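Local coordinates for Iron(III) ABC transporter, periplasmic iron-compound-binding protein (Vibrio cholerae, PDB 5GGY) that probably binds ferric siderophores, including the iron complex of Desferal, in the periplasm and hands them to an ABC transporter for iron uptake, at residues L26-Q29 and V30-G34; S44-V47 and Q48-Q52; L264-S267 and A268-I271. One frame throughout, in Å; residues are numbered along the deposited sequence.

Contact 1: L26-Q29 and V30-G34; sequences LLEQ and VLELG
Leu27 and Leu31, one helical turn apart, run alongside each other in the same direction, with Leu27 CD1 4.1 Å from Leu31 CD1. Their first torsions differ: Leu27 holds CG opposite N across the CA-CB bond (chi1 178°), which brings CD1 forward along the helix, whereas Leu31 swings CG round to the side of its own N and sets it 3.2 Å from Leu27 O. The pair rests against the chain outside the helix, Leu27 on Pro37 and Leu31 on Pro56.

A second pair, Glu28 and Glu32, meets through the aliphatic part of the chains, CG of Glu28 lying 4.1 Å from CG of Glu32. Beyond this point the chains diverge, and the two carboxylate planes stand 82° apart. Each like charge has partners elsewhere that would probably ease the repulsion, since Glu28 OE2 accepts from Gly260 N and Glu32 forms a salt bridge with Lys136. Gln29 uses both ends of its amide, NE2 to Ala116 O and OE1 to Ala261 N.

The backbone between these side chains is bonded i to i+4. Glu32 N reaches Glu28 O at 3.0 Å, while Leu33 N meets Gln29 O at 3.2 Å with a more bent N-H...O angle of 136°. Gly34 follows with positive phi, and its N bonds to Leu31 O at 3.0 Å. This is a Schellman motif, the classic C-terminal ending of an alpha-helix, here closing the turn after helix 24-32.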
loop_
_atom_site.group_PDB
_atom_site.type_symbol
_atom_site.label_atom_id
_atom_site.label_comp_id
_atom_site.label_asym_id
_atom_site.label_seq_id
_atom_site.Cartn_x
_atom_site.Cartn_y
_atom_site.Cartn_z
ATOM N N LEU A 26 -16.897 3.730 7.426
ATOM C CA LEU A 26 -17.471 2.690 6.583
ATOM C C LEU A 26 -18.237 3.288 5.412
ATOM O O LEU A 26 -18.251 2.724 4.318
ATOM C CB LEU A 26 -18.399 1.790 7.399
ATOM C CG LEU A 26 -17.728 0.920 8.460
ATOM C CD1 LEU A 26 -18.759 0.092 9.218
ATOM C CD2 LEU A 26 -16.667 0.026 7.825
ATOM N N LEU A 27 -18.884 4.423 5.653
ATOM C CA LEU A 27 -19.591 5.137 4.598
ATOM C C LEU A 27 -18.615 5.554 3.510
ATOM O O LEU A 27 -18.915 5.446 2.324
ATOM C CB LEU A 27 -20.317 6.361 5.157
ATOM C CG LEU A 27 -21.055 7.234 4.138
ATOM C CD1 LEU A 27 -22.004 6.409 3.279
ATOM C CD2 LEU A 27 -21.810 8.352 4.840
ATOM N N GLU A 28 -17.448 6.034 3.926
ATOM C CA GLU A 28 -16.390 6.403 2.992
ATOM C C GLU A 28 -15.904 5.189 2.204
ATOM O O GLU A 28 -15.758 5.251 0.983
ATOM C CB GLU A 28 -15.216 7.047 3.734
ATOM C CG GLU A 28 -13.939 7.133 2.907
ATOM C CD GLU A 28 -12.719 7.434 3.752
ATOM O OE1 GLU A 28 -11.609 7.011 3.366
ATOM O OE2 GLU A 28 -12.870 8.099 4.799
ATOM N N GLN A 29 -15.664 4.089 2.915
ATOM C CA GLN A 29 -15.143 2.865 2.315
ATOM C C GLN A 29 -16.012 2.347 1.172
ATOM O O GLN A 29 -15.508 2.073 0.083
ATOM C CB GLN A 29 -14.995 1.769 3.375
ATOM C CG GLN A 29 -14.046 2.095 4.526
ATOM C CD GLN A 29 -12.577 2.027 4.142
ATOM O OE1 GLN A 29 -12.147 2.632 3.160
ATOM N NE2 GLN A 29 -11.798 1.288 4.925
ATOM N N VAL A 30 -17.312 2.212 1.415
ATOM C CA VAL A 30 -18.209 1.657 0.404
ATOM C C VAL A 30 -18.379 2.602 -0.784
ATOM O O VAL A 30 -18.524 2.155 -1.921
ATOM C CB VAL A 30 -19.604 1.319 0.987
ATOM C CG1 VAL A 30 -19.517 0.116 1.907
ATOM C CG2 VAL A 30 -20.201 2.517 1.710
ATOM N N LEU A 31 -18.353 3.905 -0.525
ATOM C CA LEU A 31 -18.489 4.890 -1.594
ATOM C C LEU A 31 -17.287 4.856 -2.528
ATOM O O LEU A 31 -17.440 4.925 -3.748
ATOM C CB LEU A 31 -18.668 6.297 -1.021
ATOM C CG LEU A 31 -20.027 6.633 -0.406
ATOM C CD1 LEU A 31 -20.049 8.074 0.080
ATOM C CD2 LEU A 31 -21.147 6.381 -1.403
ATOM N N GLU A 32 -16.094 4.750 -1.947
ATOM C CA GLU A 32 -14.862 4.700 -2.727
ATOM C C GLU A 32 -14.787 3.432 -3.570
ATOM O O GLU A 32 -14.116 3.399 -4.600
ATOM C CB GLU A 32 -13.642 4.792 -1.809
ATOM C CG GLU A 32 -13.520 6.111 -1.065
ATOM C CD GLU A 32 -13.066 7.256 -1.953
ATOM O OE1 GLU A 32 -13.052 8.407 -1.469
ATOM O OE2 GLU A 32 -12.717 7.010 -3.128
ATOM N N LEU A 33 -15.481 2.390 -3.124
ATOM C CA LEU A 33 -15.527 1.126 -3.851
ATOM C C LEU A 33 -16.577 1.156 -4.954
ATOM O O LEU A 33 -16.688 0.221 -5.742
ATOM C CB LEU A 33 -15.812 -0.035 -2.895
ATOM C CG LEU A 33 -14.681 -0.429 -1.942
ATOM C CD1 LEU A 33 -15.130 -1.544 -1.011
ATOM C CD2 LEU A 33 -13.452 -0.845 -2.732
ATOM N N GLY A 34 -17.342 2.240 -5.008
ATOM C CA GLY A 34 -18.404 2.370 -5.987
ATOM C C GLY A 34 -19.666 1.656 -5.546
ATOM O O GLY A 34 -20.459 1.209 -6.370
#

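Contact 2: S44-V47 and Q48-Q52; sequences SSYV and QWVVQ
Tyr46 lays its ring against Val50, four residues on, and the contact can be followed outward along the tyrosine. CB leaves the helix pointing away from the 48-52 segment, but CG stands anti to the backbone N (chi1 179°), swinging the ring forward along the helix until one of its faces covers the valine. CG, CD2 and CE2 have Val50 CB as their nearest valine atom, while CD1 meets both CB and the CG2 branch, at 3.7 Å from Val50 CG2. Over the middle of the ring sits Val50 CB, 3.6 Å from the Tyr46 centroid and 12° off the normal, a CH-pi contact made over the face. Farther out, CE1 and CZ meet the other branch, with Tyr46 CZ 3.5 Å from Val50 CG1. The hydroxyl OH also lies near CG1 and is hydrogen-bonded to Pro53 O, which fixes the far end of the ring.

The backbone carbonyl of the same residue is gripped twice: Tyr46 O accepts from Val50 N at 2.8 Å and from Val51 N at 3.0 Å. The helix ends there, and Val51 adopts positive phi. On another side of the turn, the indole of Trp49 presents its edge to Ser45 O, with Trp49 CD1 3.1 Å from that oxygen. A water held by Ser45 OG at 2.9 Å also lies in the indole plane and accepts a weak bond from Trp49 NE1.

Helix 43-49 is the crossover between the parallel strands 39-40 and 60-61. Its inner side faces helix 24-32, where Trp24 meets the Tyr46 ring edge-to-face and also touches Val50, while Trp49 rests on Pro225 and Val50 on Trp256.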
loop_
_atom_site.group_PDB
_atom_site.type_symbol
_atom_site.label_atom_id
_atom_site.label_comp_id
_atom_site.label_asym_id
_atom_site.label_seq_id
_atom_site.Cartn_x
_atom_site.Cartn_y
_atom_site.Cartn_z
ATOM N N SER A 44 -26.023 15.277 6.756
ATOM C CA SER A 44 -25.830 16.721 6.679
ATOM C C SER A 44 -24.602 17.139 7.480
ATOM O O SER A 44 -23.955 18.132 7.164
ATOM C CB SER A 44 -27.069 17.465 7.177
ATOM O OG SER A 44 -27.338 17.152 8.533
ATOM N N SER A 45 -24.286 16.367 8.516
ATOM C CA SER A 45 -23.094 16.601 9.326
ATOM C C SER A 45 -21.863 16.037 8.637
ATOM O O SER A 45 -20.751 16.529 8.816
ATOM C CB SER A 45 -23.253 15.978 10.713
ATOM O OG SER A 45 -23.240 16.978 11.708
ATOM N N TYR A 46 -22.082 14.997 7.842
ATOM C CA TYR A 46 -21.039 14.397 7.021
ATOM C C TYR A 46 -20.462 15.426 6.056
ATOM O O TYR A 46 -19.256 15.457 5.814
ATOM C CB TYR A 46 -21.601 13.194 6.253
ATOM C CG TYR A 46 -20.614 12.491 5.337
ATOM C CD1 TYR A 46 -19.958 11.335 5.746
ATOM C CD2 TYR A 46 -20.357 12.970 4.057
ATOM C CE1 TYR A 46 -19.067 10.685 4.911
ATOM C CE2 TYR A 46 -19.461 12.328 3.219
ATOM C CZ TYR A 46 -18.824 11.187 3.649
ATOM O OH TYR A 46 -17.938 10.546 2.815
ATOM N N VAL A 47 -21.338 16.263 5.506
ATOM C CA VAL A 47 -20.942 17.294 4.552
ATOM C C VAL A 47 -19.911 18.251 5.148
ATOM O O VAL A 47 -18.968 18.667 4.472
ATOM C CB VAL A 47 -22.171 18.097 4.067
ATOM C CG1 VAL A 47 -21.751 19.277 3.204
ATOM C CG2 VAL A 47 -23.129 17.181 3.313
ATOM N N GLN A 48 -20.076 18.578 6.425
ATOM C CA GLN A 48 -19.207 19.548 7.083
ATOM C C GLN A 48 -17.924 18.920 7.625
ATOM O O GLN A 48 -16.864 19.544 7.598
ATOM C CB GLN A 48 -19.960 20.242 8.219
ATOM C CG GLN A 48 -21.276 20.867 7.792
ATOM C CD GLN A 48 -21.098 21.949 6.744
ATOM O OE1 GLN A 48 -20.131 22.711 6.776
ATOM N NE2 GLN A 48 -22.035 22.019 5.805
ATOM N N TRP A 49 -18.020 17.686 8.110
ATOM C CA TRP A 49 -16.903 17.058 8.808
ATOM C C TRP A 49 -16.066 16.123 7.930
ATOM O O TRP A 49 -14.864 15.970 8.159
ATOM C CB TRP A 49 -17.419 16.295 10.034
ATOM C CG TRP A 49 -17.945 17.192 11.117
ATOM C CD1 TRP A 49 -19.237 17.597 11.298
ATOM C CD2 TRP A 49 -17.183 17.803 12.166
ATOM N NE1 TRP A 49 -19.327 18.418 12.397
ATOM C CE2 TRP A 49 -18.079 18.561 12.947
ATOM C CE3 TRP A 49 -15.831 17.780 12.523
ATOM C CZ2 TRP A 49 -17.666 19.290 14.061
ATOM C CZ3 TRP A 49 -15.424 18.503 13.629
ATOM C CH2 TRP A 49 -16.338 19.248 14.385
ATOM N N VAL A 50 -16.691 15.506 6.930
ATOM C CA VAL A 50 -15.991 14.542 6.078
ATOM C C VAL A 50 -15.807 15.049 4.649
ATOM O O VAL A 50 -14.762 14.832 4.032
ATOM C CB VAL A 50 -16.732 13.196 6.027
ATOM C CG1 VAL A 50 -15.911 12.167 5.261
ATOM C CG2 VAL A 50 -17.023 12.703 7.431
ATOM N N VAL A 51 -16.843 15.706 4.133
ATOM C CA VAL A 51 -16.835 16.318 2.803
ATOM C C VAL A 51 -16.672 15.301 1.670
ATOM O O VAL A 51 -17.570 15.138 0.843
ATOM C CB VAL A 51 -15.726 17.384 2.683
ATOM C CG1 VAL A 51 -15.826 18.096 1.349
ATOM C CG2 VAL A 51 -15.819 18.382 3.827
ATOM N N GLN A 52 -15.525 14.629 1.627
ATOM C CA GLN A 52 -15.245 13.658 0.571
ATOM C C GLN A 52 -15.032 12.253 1.138
ATOM O O GLN A 52 -14.418 12.091 2.195
ATOM C CB GLN A 52 -14.024 14.089 -0.253
ATOM C CG GLN A 52 -12.719 14.201 0.527
ATOM C CD GLN A 52 -12.610 15.485 1.332
ATOM O OE1 GLN A 52 -12.855 16.575 0.818
ATOM N NE2 GLN A 52 -12.249 15.357 2.605
HETATM O O HOH W 1 -22.517 19.773 12.283
#

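Contact 3: L264-S267 and A268-I271; sequences LRYS and AEAI
Ser267 O receives the shortest bond across this turn, from Ile271 N at 2.8 Å with an N-H...O angle of 162°. The isoleucine side chain leans over the same oxygen: its CG1 comes to 3.2 Å from Ser267 O, with CD1 turned back along the helix and still close to that oxygen. One residue back, Ala270 N bonds to Tyr266 O at 2.9 Å, and Glu269 N and Ala268 N bond in the same i to i+4 pattern to Arg265 O and Leu264 O. The serine's own hydroxyl turns back along the helix to Ser263 O.

The side chains that meet one another are Arg265 and Glu269. The first torsion of Arg265 (chi1 179°) sends its extended chain outward from the helix, and Glu269, likewise extended beyond CG, reaches back toward it. The glutamate offers OE2 obliquely to the guanidinium, 3.6 Å from Arg265 NE and 3.7 Å from Arg265 NH2. This salt bridge is long, and the two planar groups are turned 75° against each other, so the carboxylate does not pair flat with the guanidinium. Glu269 OE2 also forms a salt bridge with Arg143 NE; with two positively charged partners, the carboxylate would probably be stabilised in its ionised form. Its other oxygen, OE1, approaches the edge of the Tyr266 ring near the ring plane, 4.5 Å from Tyr266 CD2. The tyrosine hydroxyl probably bonds to Glu32 OE1.

Ala268 turns its methyl to Phe144 and Leu147 of helix 130-154, whereas Leu264 and Ile271 reach helix 181-188, and Ala270 touches Arg253 and Val255 in a loop. The arrangement is typical of a regular alpha-helix carrying an i to i+4 Arg-Glu pair, here a long one, with helix 262-276 packed against those two helices and that loop.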
loop_
_atom_site.group_PDB
_atom_site.type_symbol
_atom_site.label_atom_id
_atom_site.label_comp_id
_atom_site.label_asym_id
_atom_site.label_seq_id
_atom_site.Cartn_x
_atom_site.Cartn_y
_atom_site.Cartn_z
ATOM N N LEU A 264 -6.829 8.733 4.082
ATOM C CA LEU A 264 -5.384 8.870 4.204
ATOM C C LEU A 264 -4.837 9.708 3.053
ATOM O O LEU A 264 -3.950 10.542 3.245
ATOM C CB LEU A 264 -4.713 7.494 4.227
ATOM C CG LEU A 264 -5.240 6.505 5.270
ATOM C CD1 LEU A 264 -4.609 5.134 5.075
ATOM C CD2 LEU A 264 -4.990 7.021 6.678
ATOM N N ARG A 265 -5.379 9.480 1.859
ATOM C CA ARG A 265 -4.988 10.238 0.677
ATOM C C ARG A 265 -5.438 11.690 0.783
ATOM O O ARG A 265 -4.681 12.607 0.464
ATOM C CB ARG A 265 -5.573 9.609 -0.590
ATOM C CG ARG A 265 -5.219 10.354 -1.873
ATOM C CD ARG A 265 -6.199 10.049 -3.002
ATOM N NE ARG A 265 -5.996 10.931 -4.149
ATOM C CZ ARG A 265 -5.391 10.573 -5.277
ATOM N NH1 ARG A 265 -4.931 9.339 -5.428
ATOM N NH2 ARG A 265 -5.251 11.450 -6.261
ATOM N N TYR A 266 -6.677 11.889 1.221
ATOM C CA TYR A 266 -7.241 13.226 1.373
ATOM C C TYR A 266 -6.495 14.018 2.437
ATOM O O TYR A 266 -6.191 15.197 2.249
ATOM C CB TYR A 266 -8.726 13.143 1.730
ATOM C CG TYR A 266 -9.563 12.403 0.710
ATOM C CD1 TYR A 266 -10.589 11.556 1.107
ATOM C CD2 TYR A 266 -9.331 12.556 -0.650
ATOM C CE1 TYR A 266 -11.358 10.881 0.182
ATOM C CE2 TYR A 266 -10.097 11.883 -1.586
ATOM C CZ TYR A 266 -11.108 11.047 -1.162
ATOM O OH TYR A 266 -11.871 10.378 -2.090
ATOM N N SER A 267 -6.205 13.362 3.556
ATOM C CA SER A 267 -5.447 13.988 4.631
ATOM C C SER A 267 -4.075 14.431 4.135
ATOM O O SER A 267 -3.634 15.547 4.410
ATOM C CB SER A 267 -5.286 13.030 5.816
ATOM O OG SER A 267 -6.538 12.661 6.369
ATOM N N ALA A 268 -3.413 13.547 3.395
ATOM C CA ALA A 268 -2.080 13.817 2.868
ATOM C C ALA A 268 -2.058 15.045 1.967
ATOM O O ALA A 268 -1.134 15.853 2.039
ATOM C CB ALA A 268 -1.560 12.605 2.117
ATOM N N GLU A 269 -3.078 15.177 1.123
ATOM C CA GLU A 269 -3.173 16.297 0.193
ATOM C C GLU A 269 -3.515 17.600 0.911
ATOM O O GLU A 269 -2.961 18.655 0.598
ATOM C CB GLU A 269 -4.214 16.003 -0.891
ATOM C CG GLU A 269 -3.847 14.833 -1.796
ATOM C CD GLU A 269 -4.854 14.612 -2.908
ATOM O OE1 GLU A 269 -6.059 14.833 -2.670
ATOM O OE2 GLU A 269 -4.440 14.219 -4.020
ATOM N N ALA A 270 -4.428 17.520 1.874
ATOM C CA ALA A 270 -4.865 18.696 2.618
ATOM C C ALA A 270 -3.759 19.196 3.536
ATOM O O ALA A 270 -3.530 20.400 3.650
ATOM C CB ALA A 270 -6.118 18.380 3.415
ATOM N N ILE A 271 -3.074 18.260 4.185
ATOM C CA ILE A 271 -1.951 18.589 5.054
ATOM C C ILE A 271 -0.806 19.202 4.250
ATOM O O ILE A 271 -0.234 20.215 4.653
ATOM C CB ILE A 271 -1.452 17.345 5.819
ATOM C CG1 ILE A 271 -2.421 17.002 6.957
ATOM C CG2 ILE A 271 -0.048 17.564 6.359
ATOM C CD1 ILE A 271 -2.072 15.728 7.703
#

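In the fold
From the N terminus, the chain first makes contact 1 on helix 24-32, then contact 2 at the end of helix 43-49, and reaches contact 3 on helix 262-276 near the C terminus. Each lies within one continuous stretch, closing no more than helical turns; the three follow in series, without nesting or crossing. In space they converge, with centres about 14 to 17 Å apart. Leu27 CD2 packs on Tyr46 CE1 at 3.6 Å, joining the first two helices. Tyr266 completes the set: it reaches both early segments, its ring meeting Gln52, and so brings the C-terminal helix against both early parts of the chain.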